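Local coordinates for phosphoglycerate kinase (Coxiella burnetii, PDB 4NG4), which catalyses the reversible transfer of a phosphoryl group between 1,3-bisphosphoglycerate and ADP, forming ATP and 3-phosphoglycerate in glycolysis, at residues A342-A346 and F366-M372. Numbering follows the deposited sequence.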
# COMPACT_ATOMS: atom_id res chain seq x y z
N ALA A 342 -11.14 -4.93 13.88
CA ALA A 342 -10.90 -3.52 13.56
C ALA A 342 -11.02 -2.68 14.82
O ALA A 342 -10.15 -1.86 15.11
CB ALA A 342 -11.87 -3.05 12.51
N GLN A 343 -12.08 -2.91 15.59
CA GLN A 343 -12.32 -2.20 16.84
C GLN A 343 -11.20 -2.43 17.85
O GLN A 343 -10.80 -1.49 18.54
CB GLN A 343 -13.68 -2.60 17.42
CG GLN A 343 -14.85 -2.15 16.56
CD GLN A 343 -16.21 -2.58 17.10
OE1 GLN A 343 -16.34 -3.63 17.72
NE2 GLN A 343 -17.25 -1.77 16.84
N ALA A 344 -10.68 -3.66 17.91
CA ALA A 344 -9.58 -3.98 18.83
C ALA A 344 -8.32 -3.17 18.52
O ALA A 344 -7.68 -2.64 19.43
CB ALA A 344 -9.29 -5.47 18.82
N VAL A 345 -7.98 -3.04 17.24
CA VAL A 345 -6.82 -2.24 16.82
C VAL A 345 -7.06 -0.76 17.14
O VAL A 345 -6.15 -0.05 17.58
CB VAL A 345 -6.53 -2.39 15.31
CG1 VAL A 345 -5.29 -1.61 14.90
CG2 VAL A 345 -6.36 -3.87 14.95
N ALA A 346 -8.29 -0.30 16.94
CA ALA A 346 -8.66 1.08 17.26
C ALA A 346 -8.46 1.38 18.77
O ALA A 346 -7.59 2.17 19.13
CB ALA A 346 -10.09 1.38 16.83
N PHE A 366 -17.06 0.27 8.55
CA PHE A 366 -17.25 0.34 10.00
C PHE A 366 -16.95 1.74 10.54
O PHE A 366 -16.99 1.96 11.75
CB PHE A 366 -16.34 -0.70 10.69
CG PHE A 366 -16.42 -2.08 10.10
CD1 PHE A 366 -17.64 -2.68 9.82
CD2 PHE A 366 -15.25 -2.81 9.85
CE1 PHE A 366 -17.71 -3.96 9.28
CE2 PHE A 366 -15.30 -4.10 9.32
CZ PHE A 366 -16.53 -4.68 9.04
N ASN A 367 -16.68 2.69 9.64
CA ASN A 367 -16.22 4.05 9.97
C ASN A 367 -15.20 4.08 11.10
O ASN A 367 -15.41 4.72 12.13
CB ASN A 367 -17.41 4.98 10.27
CG ASN A 367 -18.22 5.31 9.02
OD1 ASN A 367 -19.42 5.60 9.10
ND2 ASN A 367 -17.57 5.27 7.86
N LEU A 368 -14.09 3.37 10.89
CA LEU A 368 -12.97 3.34 11.83
C LEU A 368 -11.64 3.85 11.25
O LEU A 368 -10.61 3.81 11.94
CB LEU A 368 -12.79 1.91 12.35
CG LEU A 368 -13.83 1.47 13.37
CD1 LEU A 368 -13.73 -0.01 13.59
CD2 LEU A 368 -13.66 2.23 14.69
N THR A 369 -11.66 4.34 10.00
CA THR A 369 -10.45 4.74 9.29
C THR A 369 -9.51 5.73 10.04
O THR A 369 -8.31 5.49 10.14
CB THR A 369 -10.80 5.34 7.91
OG1 THR A 369 -11.38 4.31 7.09
CG2 THR A 369 -9.57 5.88 7.22
N ASP A 370 -10.05 6.81 10.57
CA ASP A 370 -9.19 7.79 11.25
C ASP A 370 -8.67 7.33 12.64
O ASP A 370 -7.92 8.07 13.28
CB ASP A 370 -9.85 9.19 11.30
CG ASP A 370 -11.14 9.23 12.14
OD1 ASP A 370 -11.44 8.28 12.90
OD2 ASP A 370 -11.85 10.25 12.04
N GLN A 371 -9.07 6.14 13.09
CA GLN A 371 -8.60 5.61 14.39
C GLN A 371 -7.33 4.74 14.29
O GLN A 371 -6.72 4.43 15.30
CB GLN A 371 -9.72 4.85 15.13
CG GLN A 371 -10.55 5.74 16.09
CD GLN A 371 -9.78 6.13 17.35
OE1 GLN A 371 -9.76 5.41 18.35
NE2 GLN A 371 -9.14 7.28 17.31
N MET A 372 -6.94 4.37 13.07
CA MET A 372 -5.66 3.70 12.82
C MET A 372 -4.60 4.77 12.74
O MET A 372 -4.86 5.85 12.22
CB MET A 372 -5.68 2.93 11.50
CG MET A 372 -6.81 1.94 11.36
SD MET A 372 -6.61 0.53 12.45
CE MET A 372 -8.28 0.42 13.08
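A346, L368 and M372 bury the most surface where the last turns of helix 336-347 meet the loop 366-372. L368 points its isobutyl group at the helix, and its two methyls spread along one face of it: CD1 lies 3.7 Å from A342 CB and also touches CG of Q343, while CD2 comes to 4.2 Å from A346 CB. The A346 methyl has Q371 on another flank, CB to CB 3.9 Å. In M372 the bend at chi2 (-70°) brings SD to 3.5 Å from V345 CG1, the two side chains crossing at about a right angle, and a further bend at chi3 turns CE to A342 O and A346 N, the two atoms of one helical hydrogen bond. In the nucleotide-binding Rossmann-like domain of this two-domain kinase, helix 336-347 packs on the parallel sheet, and M372 and V345 both touch S352 of strand 351-354. N367 closes helix 357-365 with a Schellman motif, and a short 3-10 turn, 369-371, then leads the chain toward strand 374-375. No hydrogen bond joins the two segments. A342 CB approaches the F366 ring obliquely; F366 packs on T338 and R339, and its side chain is about 6 Å from the bound magnesium ion, for which T338 is a ligand.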